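Local coordinates for protein aldehyde dehydrogenase (Staphylococcus aureus, PDB 6K10) that oxidises the carotenoid aldehyde 4,4'-diaponeurosporen-4-al to 4,4'-diaponeurosporenoic acid with NAD+, a step in the biosynthesis of the yellow-orange pigment staphyloxanthin, at residues A[230-235]-A[261-266]; A[238-243]-A[269-274]; A[371-376]-A[384-389]. The protein carries 1 engineered substitution. All coordinates share one frame; numbering follows the deposited sequence.

Contact 1 of 3, residues A[230-235]-A[261-266]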
ATOM      1  N   ALA A 230     -30.116  -1.199  21.688  1.00 22.72           N
ATOM      2  CA  ALA A 230     -29.871   0.069  21.016  1.00 21.91           C
ATOM      3  C   ALA A 230     -30.870   1.137  21.446  1.00 23.62           C
ATOM      4  O   ALA A 230     -32.015   0.850  21.806  1.00 20.87           O
ATOM      5  CB  ALA A 230     -29.937  -0.112  19.499  1.00 20.64           C
ATOM      6  N   ASN A 231     -30.414   2.388  21.408  1.00 26.04           N
ATOM      7  CA  ASN A 231     -31.301   3.544  21.511  1.00 25.28           C
ATOM      8  C   ASN A 231     -31.982   3.688  20.157  1.00 24.63           C
ATOM      9  O   ASN A 231     -31.379   4.167  19.196  1.00 21.96           O
ATOM     10  CB  ASN A 231     -30.516   4.796  21.886  1.00 26.19           C
ATOM     11  CG  ASN A 231     -31.410   5.989  22.168  1.00 29.58           C
ATOM     12  OD1 ASN A 231     -32.422   6.201  21.500  1.00 28.63           O
ATOM     13  ND2 ASN A 231     -31.036   6.780  23.167  1.00 29.66           N
ATOM     14  N   ILE A 232     -33.249   3.277  20.083  1.00 23.89           N
ATOM     15  CA  ILE A 232     -33.899   3.081  18.789  1.00 25.79           C
ATOM     16  C   ILE A 232     -34.098   4.407  18.065  1.00 25.79           C
ATOM     17  O   ILE A 232     -33.834   4.517  16.862  1.00 23.87           O
ATOM     18  CB  ILE A 232     -35.229   2.329  18.969  1.00 26.68           C
ATOM     19  CG1 ILE A 232     -34.982   0.970  19.627  1.00 27.14           C
ATOM     20  CG2 ILE A 232     -35.929   2.163  17.631  1.00 25.00           C
ATOM     21  CD1 ILE A 232     -34.233  -0.010  18.743  1.00 24.74           C
ATOM     22  N   LYS A 233     -34.576   5.433  18.775  1.00 26.08           N
ATOM     23  CA  LYS A 233     -34.861   6.697  18.100  1.00 25.26           C
ATOM     24  C   LYS A 233     -33.581   7.379  17.637  1.00 21.05           C
ATOM     25  O   LYS A 233     -33.518   7.890  16.512  1.00 21.81           O
ATOM     26  CB  LYS A 233     -35.663   7.629  19.006  1.00 29.61           C
ATOM     27  CG  LYS A 233     -36.179   8.866  18.274  1.00 32.36           C
ATOM     28  CD  LYS A 233     -36.966   8.463  17.031  1.00 34.41           C
ATOM     29  CE  LYS A 233     -37.641   9.652  16.363  1.00 34.21           C
ATOM     30  NZ  LYS A 233     -36.674  10.653  15.832  1.00 33.01           N
ATOM     31  N   VAL A 234     -32.552   7.401  18.487  1.00 21.08           N
ATOM     32  CA  VAL A 234     -31.272   7.981  18.088  1.00 20.78           C
ATOM     33  C   VAL A 234     -30.644   7.168  16.962  1.00 17.96           C
ATOM     34  O   VAL A 234     -30.042   7.727  16.037  1.00 21.47           O
ATOM     35  CB  VAL A 234     -30.332   8.089  19.301  1.00 23.94           C
ATOM     36  CG1 VAL A 234     -28.986   8.653  18.879  1.00 23.37           C
ATOM     37  CG2 VAL A 234     -30.962   8.958  20.376  1.00 25.14           C
ATOM     38  N   ALA A 235     -30.767   5.842  17.023  1.00 19.19           N
ATOM     39  CA  ALA A 235     -30.275   5.004  15.933  1.00 20.26           C
ATOM     40  C   ALA A 235     -30.963   5.363  14.625  1.00 20.21           C
ATOM     41  O   ALA A 235     -30.313   5.511  13.585  1.00 20.58           O
ATOM     42  CB  ALA A 235     -30.489   3.527  16.261  1.00 22.07           C
ATOM     43  N   GLU A 261     -34.941  -9.239  16.426  1.00 23.36           N
ATOM     44  CA  GLU A 261     -36.375  -9.500  16.353  1.00 25.87           C
ATOM     45  C   GLU A 261     -37.189  -8.640  17.313  1.00 27.20           C
ATOM     46  O   GLU A 261     -38.250  -8.123  16.950  1.00 25.28           O
ATOM     47  CB  GLU A 261     -36.636 -10.975  16.656  1.00 32.18           C
ATOM     48  CG  GLU A 261     -37.096 -11.806  15.484  1.00 41.96           C
ATOM     49  CD  GLU A 261     -37.020 -13.288  15.791  1.00 47.14           C
ATOM     50  OE1 GLU A 261     -36.999 -13.643  16.989  1.00 47.73           O
ATOM     51  OE2 GLU A 261     -36.979 -14.097  14.843  1.00 51.95           O
ATOM     52  N   SER A 262     -36.688  -8.480  18.539  1.00 26.77           N
ATOM     53  CA  SER A 262     -37.469  -7.857  19.601  1.00 30.14           C
ATOM     54  C   SER A 262     -37.671  -6.359  19.405  1.00 27.04           C
ATOM     55  O   SER A 262     -38.527  -5.774  20.077  1.00 24.37           O
ATOM     56  CB  SER A 262     -36.801  -8.117  20.953  1.00 29.15           C
ATOM     57  OG  SER A 262     -35.578  -7.407  21.061  1.00 31.99           O
ATOM     58  N   VAL A 263     -36.913  -5.721  18.513  1.00 23.75           N
ATOM     59  CA  VAL A 263     -37.003  -4.273  18.369  1.00 23.63           C
ATOM     60  C   VAL A 263     -37.194  -3.870  16.913  1.00 25.88           C
ATOM     61  O   VAL A 263     -37.066  -2.688  16.574  1.00 23.23           O
ATOM     62  CB  VAL A 263     -35.759  -3.580  18.959  1.00 26.32           C
ATOM     63  CG1 VAL A 263     -35.683  -3.798  20.465  1.00 28.37           C
ATOM     64  CG2 VAL A 263     -34.499  -4.089  18.279  1.00 24.14           C
ATOM     65  N   LYS A 264     -37.505  -4.834  16.040  1.00 23.39           N
ATOM     66  CA  LYS A 264     -37.726  -4.502  14.634  1.00 24.10           C
ATOM     67  C   LYS A 264     -38.852  -3.491  14.469  1.00 25.12           C
ATOM     68  O   LYS A 264     -38.690  -2.459  13.810  1.00 23.56           O
ATOM     69  CB  LYS A 264     -38.053  -5.747  13.809  1.00 28.16           C
ATOM     70  CG  LYS A 264     -38.483  -5.361  12.385  1.00 33.75           C
ATOM     71  CD  LYS A 264     -38.860  -6.543  11.516  1.00 39.57           C
ATOM     72  CE  LYS A 264     -40.121  -7.249  11.983  1.00 39.69           C
ATOM     73  NZ  LYS A 264     -41.333  -6.412  11.800  1.00 40.77           N
ATOM     74  N   ASP A 265     -40.018  -3.792  15.042  1.00 25.46           N
ATOM     75  CA  ASP A 265     -41.168  -2.916  14.857  1.00 27.93           C
ATOM     76  C   ASP A 265     -40.920  -1.546  15.472  1.00 26.48           C
ATOM     77  O   ASP A 265     -41.359  -0.526  14.928  1.00 25.66           O
ATOM     78  CB  ASP A 265     -42.419  -3.565  15.445  1.00 31.48           C
ATOM     79  CG  ASP A 265     -42.859  -4.784  14.661  1.00 35.40           C
ATOM     80  OD1 ASP A 265     -42.686  -4.792  13.422  1.00 34.34           O
ATOM     81  OD2 ASP A 265     -43.371  -5.739  15.280  1.00 40.11           O
ATOM     82  N   ASP A 266     -40.209  -1.500  16.602  1.00 21.81           N
ATOM     83  CA  ASP A 266     -39.807  -0.215  17.164  1.00 24.43           C
ATOM     84  C   ASP A 266     -38.932   0.559  16.189  1.00 24.35           C
ATOM     85  O   ASP A 266     -39.092   1.775  16.026  1.00 22.71           O
ATOM     86  CB  ASP A 266     -39.065  -0.422  18.485  1.00 28.78           C
ATOM     87  CG  ASP A 266     -39.973  -0.893  19.603  1.00 37.13           C
ATOM     88  OD1 ASP A 266     -41.168  -0.531  19.599  1.00 41.49           O
ATOM     89  OD2 ASP A 266     -39.485  -1.624  20.488  1.00 38.70           O
TER
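With chi1 of Ile-232 at -59°, its CG2 methyl lies anti to the backbone N and its CG1 arm beside it, and the two branches spread to meet different parts of the 261-266 segment. The CG1 arm carries CD1 across to Val-263, where it comes 3.9 Å from CB and 4.1 Å from CG2; the two side chains cross at a slant. The other branch touches mainly backbone. Ile-232 CG2 rests 3.6 Å from the carbonyl oxygen of Asp-266 and 3.7 Å from its C atom, with Asp-266 CB a little farther off at 4.2 Å. The contact is thus van der Waals in character, one isoleucine laid against the first residues of a helix, and the solvent-exposed Asp-266 takes part through its backbone and CB. The helix that bears Ile-232 is capped by Asn-231, whose OD1 accepts from Val-234 N over 3.2 Å. That N-H points almost straight at the oxygen (168°), although the donor stands 51° above the carbonyl plane. On the opposing helix, Lys-264 NZ pairs with Asp-265 OD1 at 2.7 Å and has a second carboxylate partner in Asp-331. Ile-232 also packs on Leu-267 and Ala-270, which extends the seam along helix 264-279. The two helices follow the adjacent parallel strands 223-226 and 256-260 and pack side by side, as in the beta-alpha-beta topology of the aldehyde dehydrogenase alpha/beta catalytic domain.

Contact 2 of 3, residues A[238-243]-A[269-274]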
ATOM      1  N   ARG A 238     -29.579   8.668  13.179  1.00 20.02           N
ATOM      2  CA  ARG A 238     -28.239   8.584  12.608  1.00 21.31           C
ATOM      3  C   ARG A 238     -28.195   7.648  11.402  1.00 21.15           C
ATOM      4  O   ARG A 238     -27.401   7.856  10.479  1.00 21.39           O
ATOM      5  CB  ARG A 238     -27.247   8.164  13.695  1.00 19.43           C
ATOM      6  CG  ARG A 238     -27.207   9.181  14.833  1.00 18.91           C
ATOM      7  CD  ARG A 238     -26.369   8.763  16.030  1.00 20.02           C
ATOM      8  NE  ARG A 238     -26.392   9.824  17.036  1.00 20.30           N
ATOM      9  CZ  ARG A 238     -25.799   9.767  18.224  1.00 21.54           C
ATOM     10  NH1 ARG A 238     -25.122   8.688  18.592  1.00 21.90           N
ATOM     11  NH2 ARG A 238     -25.894  10.802  19.051  1.00 22.07           N
ATOM     12  N   ILE A 239     -29.056   6.629  11.378  1.00 22.42           N
ATOM     13  CA  ILE A 239     -29.158   5.768  10.200  1.00 21.12           C
ATOM     14  C   ILE A 239     -29.712   6.555   9.016  1.00 21.80           C
ATOM     15  O   ILE A 239     -29.148   6.533   7.914  1.00 21.67           O
ATOM     16  CB  ILE A 239     -30.025   4.527  10.500  1.00 18.01           C
ATOM     17  CG1 ILE A 239     -29.264   3.524  11.369  1.00 18.58           C
ATOM     18  CG2 ILE A 239     -30.474   3.856   9.203  1.00 20.33           C
ATOM     19  CD1 ILE A 239     -30.158   2.501  12.064  1.00 20.96           C
ATOM     20  N   CYS A 240     -30.826   7.265   9.229  1.00 20.14           N
ATOM     21  CA  CYS A 240     -31.434   8.030   8.141  1.00 20.13           C
ATOM     22  C   CYS A 240     -30.496   9.116   7.632  1.00 19.64           C
ATOM     23  O   CYS A 240     -30.460   9.401   6.429  1.00 19.27           O
ATOM     24  CB  CYS A 240     -32.758   8.643   8.605  1.00 20.84           C
ATOM     25  SG  CYS A 240     -34.131   7.479   8.760  1.00 25.22           S
ATOM     26  N   PHE A 241     -29.736   9.736   8.536  1.00 19.39           N
ATOM     27  CA  PHE A 241     -28.746  10.727   8.138  1.00 20.10           C
ATOM     28  C   PHE A 241     -27.742  10.140   7.149  1.00 20.29           C
ATOM     29  O   PHE A 241     -27.491  10.712   6.082  1.00 19.95           O
ATOM     30  CB  PHE A 241     -28.026  11.268   9.379  1.00 22.61           C
ATOM     31  CG  PHE A 241     -26.818  12.102   9.058  1.00 25.83           C
ATOM     32  CD1 PHE A 241     -26.952  13.419   8.661  1.00 27.99           C
ATOM     33  CD2 PHE A 241     -25.545  11.570   9.161  1.00 29.24           C
ATOM     34  CE1 PHE A 241     -25.842  14.186   8.369  1.00 31.44           C
ATOM     35  CE2 PHE A 241     -24.434  12.332   8.871  1.00 32.51           C
ATOM     36  CZ  PHE A 241     -24.581  13.642   8.473  1.00 32.27           C
ATOM     37  N   GLY A 242     -27.156   8.989   7.489  1.00 20.59           N
ATOM     38  CA  GLY A 242     -26.177   8.371   6.614  1.00 19.79           C
ATOM     39  C   GLY A 242     -26.773   7.686   5.401  1.00 20.39           C
ATOM     40  O   GLY A 242     -26.088   7.547   4.383  1.00 22.83           O
ATOM     41  N   LYS A 243     -28.035   7.267   5.483  1.00 19.97           N
ATOM     42  CA  LYS A 243     -28.662   6.536   4.390  1.00 22.24           C
ATOM     43  C   LYS A 243     -29.229   7.455   3.314  1.00 23.42           C
ATOM     44  O   LYS A 243     -29.030   7.201   2.124  1.00 25.39           O
ATOM     45  CB  LYS A 243     -29.775   5.629   4.926  1.00 23.76           C
ATOM     46  CG  LYS A 243     -30.645   5.002   3.844  1.00 20.93           C
ATOM     47  CD  LYS A 243     -29.808   4.143   2.908  1.00 20.95           C
ATOM     48  CE  LYS A 243     -30.667   3.223   2.058  1.00 19.32           C
ATOM     49  NZ  LYS A 243     -29.828   2.251   1.297  1.00 17.62           N
ATOM     50  N   THR A 269     -40.967   1.970  13.213  1.00 23.49           N
ATOM     51  CA  THR A 269     -41.728   3.130  13.664  1.00 23.18           C
ATOM     52  C   THR A 269     -40.833   4.359  13.783  1.00 20.33           C
ATOM     53  O   THR A 269     -41.195   5.451  13.329  1.00 20.77           O
ATOM     54  CB  THR A 269     -42.401   2.824  15.004  1.00 26.04           C
ATOM     55  OG1 THR A 269     -43.417   1.832  14.815  1.00 29.84           O
ATOM     56  CG2 THR A 269     -43.023   4.082  15.597  1.00 26.98           C
ATOM     57  N   ALA A 270     -39.650   4.193  14.379  1.00 21.61           N
ATOM     58  CA  ALA A 270     -38.764   5.333  14.592  1.00 22.43           C
ATOM     59  C   ALA A 270     -38.186   5.844  13.278  1.00 23.37           C
ATOM     60  O   ALA A 270     -38.058   7.058  13.084  1.00 21.93           O
ATOM     61  CB  ALA A 270     -37.644   4.956  15.561  1.00 23.18           C
ATOM     62  N   LEU A 271     -37.823   4.936  12.368  1.00 22.07           N
ATOM     63  CA  LEU A 271     -37.306   5.358  11.069  1.00 21.66           C
ATOM     64  C   LEU A 271     -38.346   6.164  10.302  1.00 21.74           C
ATOM     65  O   LEU A 271     -38.032   7.205   9.715  1.00 22.27           O
ATOM     66  CB  LEU A 271     -36.869   4.143  10.250  1.00 21.37           C
ATOM     67  CG  LEU A 271     -35.607   3.393  10.676  1.00 21.39           C
ATOM     68  CD1 LEU A 271     -35.569   2.034  10.004  1.00 21.70           C
ATOM     69  CD2 LEU A 271     -34.357   4.195  10.339  1.00 20.32           C
ATOM     70  N   SER A 272     -39.594   5.689  10.290  1.00 24.20           N
ATOM     71  CA  SER A 272     -40.659   6.407   9.595  1.00 23.38           C
ATOM     72  C   SER A 272     -40.882   7.782  10.211  1.00 23.97           C
ATOM     73  O   SER A 272     -41.042   8.779   9.498  1.00 20.76           O
ATOM     74  CB  SER A 272     -41.949   5.588   9.627  1.00 22.01           C
ATOM     75  OG  SER A 272     -41.744   4.284   9.112  1.00 26.25           O
ATOM     76  N   LYS A 273     -40.898   7.850  11.544  1.00 22.38           N
ATOM     77  CA  LYS A 273     -41.068   9.130  12.222  1.00 25.46           C
ATOM     78  C   LYS A 273     -39.927  10.086  11.898  1.00 25.58           C
ATOM     79  O   LYS A 273     -40.153  11.277  11.654  1.00 24.68           O
ATOM     80  CB  LYS A 273     -41.160   8.907  13.731  1.00 26.09           C
ATOM     81  CG  LYS A 273     -41.147  10.184  14.544  1.00 32.41           C
ATOM     82  CD  LYS A 273     -41.160   9.877  16.028  1.00 35.19           C
ATOM     83  CE  LYS A 273     -42.484  10.247  16.663  1.00 39.45           C
ATOM     84  NZ  LYS A 273     -42.431  10.115  18.146  1.00 41.81           N
ATOM     85  N   THR A 274     -38.693   9.581  11.899  1.00 24.67           N
ATOM     86  CA  THR A 274     -37.533  10.421  11.614  1.00 22.37           C
ATOM     87  C   THR A 274     -37.591  10.972  10.194  1.00 22.14           C
ATOM     88  O   THR A 274     -37.292  12.149   9.956  1.00 22.91           O
ATOM     89  CB  THR A 274     -36.250   9.615  11.825  1.00 22.41           C
ATOM     90  OG1 THR A 274     -36.064   9.365  13.223  1.00 24.73           O
ATOM     91  CG2 THR A 274     -35.043  10.364  11.277  1.00 20.47           C
TER
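Thr-274 OG1 is hydrogen-bonded to Ser-236 OG and also meets Lys-233 NZ, while Ala-270 O, one turn back on its own helix, lies near at 3.1 Å from OG1. These neighbours probably hold the side chain in its rotation. Chi1 of -70° sets OG1 beside the backbone N, on the side of that carbonyl, and turns the CG2 methyl to the helix opposite. There the methyl of Thr-274 lies 3.9 Å from Cys-240 CB and equally far from its SG. The sulfur is thus held between two residues nearly one turn apart, for Leu-271 CD2 comes to 3.7 Å from Cys-240 SG. The same leucine methyl also reaches Ile-239 CG2 at 4.1 Å, so it bridges consecutive residues of helix 232-244. Leu-271 does not start out facing that helix; the end of its side chain bends nearer and brings CD2 in. The segment axes stay 10.0 Å apart at closest and are inclined at 57°, with Cys-240 and Leu-271 nearest in the backbone. Beneath the helices, Ile-239 packs on Leu-349 and Leu-271 on Ile-351, both of strand 348-354. From a side of helix 232-244 that is turned away from this seam, Arg-238 donates from NH2 to Ser-441 O of the second subunit. Chemically, Cys-240 acts here as an apolar group: its buried sulfur meets methyl groups, while the hydroxyl of Thr-274 is turned aside to polar partners, so the amphipathic threonine joins an apolar patch to a hydrogen-bonded one.

Contact 3 of 3, residues A[371-376]-A[384-389]; sequences LSLYLF and QRVINE
A beta-alpha-beta unit made of strand 372-376, helix 380-389 and strand 394-397 contains this contact, in which the first strand meets the helix that follows it. Val-386 is the one helical residue doing the touching, and its two methyls divide the work. At a chi1 of 167°, with CG1 anti to the backbone N and CG2 beside it, CG1 is directed to Leu-373 and CG2 to Leu-375. Val-386 CG1 meets Leu-373 CD2 at 3.5 Å, a tight methyl-to-methyl approach, whereas CG2 lies 3.8 Å from Leu-375 CD2. These two leucines alternate with Tyr-374, which points away from the helix and hydrogen-bonds through its OH to Val-252 O. Outside the apolar seam, the helix is stapled by Arg-385 and Glu-389, one turn apart. The guanidinium grips the carboxylate side-on: NE reaches OE2 at 2.6 Å with a nearly straight N-H (169°), and NH2 reaches the syn lone pair of OE1 at 2.9 Å. Asp-358 pairs with the remaining nitrogen, NH1. Within the sheet, strand 372-376 runs between the parallel strands 223-226 and 394-397, and Leu-375 touches Ile-225 on one and Ile-397 on the other. Helix 380-389 lies against the leucine face, while Phe-376 meets helix 232-244 and Ile-387 packs on Tyr-437 of the second subunit.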
ATOM      1  N   LEU A 371     -17.273  -1.968   2.626  1.00 17.16           N
ATOM      2  CA  LEU A 371     -16.509  -0.743   2.840  1.00 20.29           C
ATOM      3  C   LEU A 371     -16.769  -0.168   4.223  1.00 22.42           C
ATOM      4  O   LEU A 371     -15.861   0.380   4.857  1.00 21.36           O
ATOM      5  CB  LEU A 371     -16.847   0.285   1.762  1.00 23.62           C
ATOM      6  CG  LEU A 371     -16.104   1.623   1.822  1.00 26.76           C
ATOM      7  CD1 LEU A 371     -14.627   1.429   2.089  1.00 26.39           C
ATOM      8  CD2 LEU A 371     -16.303   2.377   0.527  1.00 29.16           C
ATOM      9  N   SER A 372     -18.002  -0.277   4.708  1.00 21.34           N
ATOM     10  CA  SER A 372     -18.313   0.211   6.039  1.00 21.41           C
ATOM     11  C   SER A 372     -19.225  -0.772   6.754  1.00 20.18           C
ATOM     12  O   SER A 372     -19.892  -1.603   6.135  1.00 18.68           O
ATOM     13  CB  SER A 372     -18.943   1.610   6.001  1.00 21.90           C
ATOM     14  OG  SER A 372     -20.240   1.578   5.448  1.00 22.89           O
ATOM     15  N   LEU A 373     -19.217  -0.681   8.081  1.00 15.66           N
ATOM     16  CA  LEU A 373     -20.130  -1.430   8.931  1.00 17.52           C
ATOM     17  C   LEU A 373     -20.520  -0.547  10.104  1.00 19.21           C
ATOM     18  O   LEU A 373     -19.690   0.197  10.629  1.00 21.20           O
ATOM     19  CB  LEU A 373     -19.510  -2.737   9.438  1.00 19.72           C
ATOM     20  CG  LEU A 373     -20.378  -3.616  10.353  1.00 21.86           C
ATOM     21  CD1 LEU A 373     -20.136  -5.093  10.084  1.00 23.27           C
ATOM     22  CD2 LEU A 373     -20.125  -3.300  11.825  1.00 23.84           C
ATOM     23  N   TYR A 374     -21.781  -0.643  10.515  1.00 18.62           N
ATOM     24  CA  TYR A 374     -22.288   0.132  11.636  1.00 20.58           C
ATOM     25  C   TYR A 374     -22.977  -0.790  12.627  1.00 20.70           C
ATOM     26  O   TYR A 374     -23.660  -1.740  12.238  1.00 20.56           O
ATOM     27  CB  TYR A 374     -23.242   1.227  11.159  1.00 18.64           C
ATOM     28  CG  TYR A 374     -22.662   2.060  10.038  1.00 19.82           C
ATOM     29  CD1 TYR A 374     -21.674   3.000  10.291  1.00 20.92           C
ATOM     30  CD2 TYR A 374     -23.090   1.891   8.724  1.00 21.57           C
ATOM     31  CE1 TYR A 374     -21.126   3.758   9.268  1.00 21.11           C
ATOM     32  CE2 TYR A 374     -22.551   2.647   7.698  1.00 22.89           C
ATOM     33  CZ  TYR A 374     -21.574   3.578   7.974  1.00 22.87           C
ATOM     34  OH  TYR A 374     -21.042   4.328   6.950  1.00 21.25           O
ATOM     35  N   LEU A 375     -22.780  -0.509  13.911  1.00 19.26           N
ATOM     36  CA  LEU A 375     -23.434  -1.236  14.987  1.00 21.24           C
ATOM     37  C   LEU A 375     -24.072  -0.240  15.937  1.00 22.00           C
ATOM     38  O   LEU A 375     -23.404   0.687  16.404  1.00 20.60           O
ATOM     39  CB  LEU A 375     -22.448  -2.126  15.750  1.00 22.72           C
ATOM     40  CG  LEU A 375     -22.995  -2.684  17.066  1.00 20.72           C
ATOM     41  CD1 LEU A 375     -24.128  -3.669  16.811  1.00 19.76           C
ATOM     42  CD2 LEU A 375     -21.893  -3.330  17.881  1.00 21.55           C
ATOM     43  N   PHE A 376     -25.358  -0.428  16.212  1.00 20.80           N
ATOM     44  CA  PHE A 376     -26.069   0.355  17.211  1.00 20.31           C
ATOM     45  C   PHE A 376     -26.348  -0.546  18.400  1.00 21.50           C
ATOM     46  O   PHE A 376     -27.073  -1.542  18.277  1.00 21.72           O
ATOM     47  CB  PHE A 376     -27.355   0.959  16.642  1.00 18.72           C
ATOM     48  CG  PHE A 376     -27.104   2.129  15.735  1.00 21.53           C
ATOM     49  CD1 PHE A 376     -26.861   1.933  14.389  1.00 19.48           C
ATOM     50  CD2 PHE A 376     -27.061   3.418  16.240  1.00 20.25           C
ATOM     51  CE1 PHE A 376     -26.605   3.006  13.552  1.00 19.15           C
ATOM     52  CE2 PHE A 376     -26.808   4.493  15.408  1.00 19.04           C
ATOM     53  CZ  PHE A 376     -26.580   4.288  14.063  1.00 20.15           C
ATOM     54  N   GLN A 384     -17.393  -4.900  21.186  1.00 26.74           N
ATOM     55  CA  GLN A 384     -16.083  -5.524  21.061  1.00 28.74           C
ATOM     56  C   GLN A 384     -16.129  -6.720  20.120  1.00 27.13           C
ATOM     57  O   GLN A 384     -15.228  -6.902  19.293  1.00 26.08           O
ATOM     58  CB  GLN A 384     -15.575  -5.940  22.441  1.00 30.60           C
ATOM     59  CG  GLN A 384     -14.171  -6.507  22.439  1.00 33.13           C
ATOM     60  N   ARG A 385     -17.176  -7.544  20.225  1.00 25.86           N
ATOM     61  CA  ARG A 385     -17.301  -8.708  19.353  1.00 29.02           C
ATOM     62  C   ARG A 385     -17.322  -8.300  17.885  1.00 26.39           C
ATOM     63  O   ARG A 385     -16.636  -8.900  17.050  1.00 27.15           O
ATOM     64  CB  ARG A 385     -18.567  -9.494  19.698  1.00 30.20           C
ATOM     65  CG  ARG A 385     -18.400 -10.527  20.794  1.00 33.67           C
ATOM     66  CD  ARG A 385     -19.485 -11.588  20.685  1.00 35.90           C
ATOM     67  NE  ARG A 385     -19.232 -12.495  19.568  1.00 36.12           N
ATOM     68  CZ  ARG A 385     -20.096 -13.402  19.124  1.00 35.49           C
ATOM     69  NH1 ARG A 385     -21.284 -13.527  19.698  1.00 34.86           N
ATOM     70  NH2 ARG A 385     -19.771 -14.182  18.101  1.00 35.27           N
ATOM     71  N   VAL A 386     -18.110  -7.278  17.551  1.00 27.54           N
ATOM     72  CA  VAL A 386     -18.284  -6.899  16.152  1.00 26.50           C
ATOM     73  C   VAL A 386     -16.986  -6.345  15.579  1.00 26.19           C
ATOM     74  O   VAL A 386     -16.581  -6.694  14.463  1.00 25.60           O
ATOM     75  CB  VAL A 386     -19.438  -5.894  16.014  1.00 28.03           C
ATOM     76  CG1 VAL A 386     -19.419  -5.264  14.641  1.00 28.78           C
ATOM     77  CG2 VAL A 386     -20.768  -6.587  16.260  1.00 26.97           C
ATOM     78  N   ILE A 387     -16.313  -5.470  16.331  1.00 24.31           N
ATOM     79  CA  ILE A 387     -15.074  -4.869  15.843  1.00 27.17           C
ATOM     80  C   ILE A 387     -13.984  -5.925  15.702  1.00 24.14           C
ATOM     81  O   ILE A 387     -13.170  -5.878  14.770  1.00 25.14           O
ATOM     82  CB  ILE A 387     -14.633  -3.724  16.772  1.00 29.76           C
ATOM     83  CG1 ILE A 387     -15.719  -2.643  16.842  1.00 31.61           C
ATOM     84  CG2 ILE A 387     -13.302  -3.141  16.315  1.00 29.78           C
ATOM     85  CD1 ILE A 387     -15.482  -1.600  17.911  1.00 33.16           C
ATOM     86  N   ASN A 388     -13.963  -6.904  16.607  1.00 24.46           N
ATOM     87  CA  ASN A 388     -12.895  -7.897  16.587  1.00 28.15           C
ATOM     88  C   ASN A 388     -13.155  -9.006  15.573  1.00 25.83           C
ATOM     89  O   ASN A 388     -12.213  -9.509  14.951  1.00 30.85           O
ATOM     90  CB  ASN A 388     -12.704  -8.501  17.978  1.00 28.92           C
ATOM     91  CG  ASN A 388     -12.182  -7.497  18.986  1.00 35.54           C
ATOM     92  OD1 ASN A 388     -11.677  -6.435  18.619  1.00 38.95           O
ATOM     93  ND2 ASN A 388     -12.274  -7.842  20.263  1.00 38.73           N
ATOM     94  N   GLU A 389     -14.415  -9.404  15.388  1.00 25.58           N
ATOM     95  CA  GLU A 389     -14.710 -10.604  14.614  1.00 25.73           C
ATOM     96  C   GLU A 389     -15.064 -10.339  13.158  1.00 22.91           C
ATOM     97  O   GLU A 389     -14.944 -11.255  12.337  1.00 26.99           O
ATOM     98  CB  GLU A 389     -15.850 -11.391  15.271  1.00 30.84           C
ATOM     99  CG  GLU A 389     -15.499 -11.932  16.646  1.00 33.56           C
ATOM    100  CD  GLU A 389     -16.662 -12.639  17.309  1.00 36.66           C
ATOM    101  OE1 GLU A 389     -17.445 -13.299  16.595  1.00 34.80           O
ATOM    102  OE2 GLU A 389     -16.795 -12.529  18.545  1.00 37.93           O
TER

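Contacts 1 and 2 are successive parts of one seam between helices 232-244 and 264-279, their centres 11 Å apart; Lys-233 CE and Lys-273 CD, at 3.5 Å, join them. Contact 3 lies farther off, about 18 Å from contact 1 and 20 Å from contact 2 between centres, consistent with its helix packing on the other face of the sheet. Phe-376 forms the bridge: its CD2 is 3.4 Å from Ala-235 CB and its CE1 3.5 Å from Ile-239 CG1. All three lie away from the predicted active-site residues, although Leu-371, at the start of contact 3, touches Ser-251, the engineered residue at one such position. Each contact also borders the second subunit.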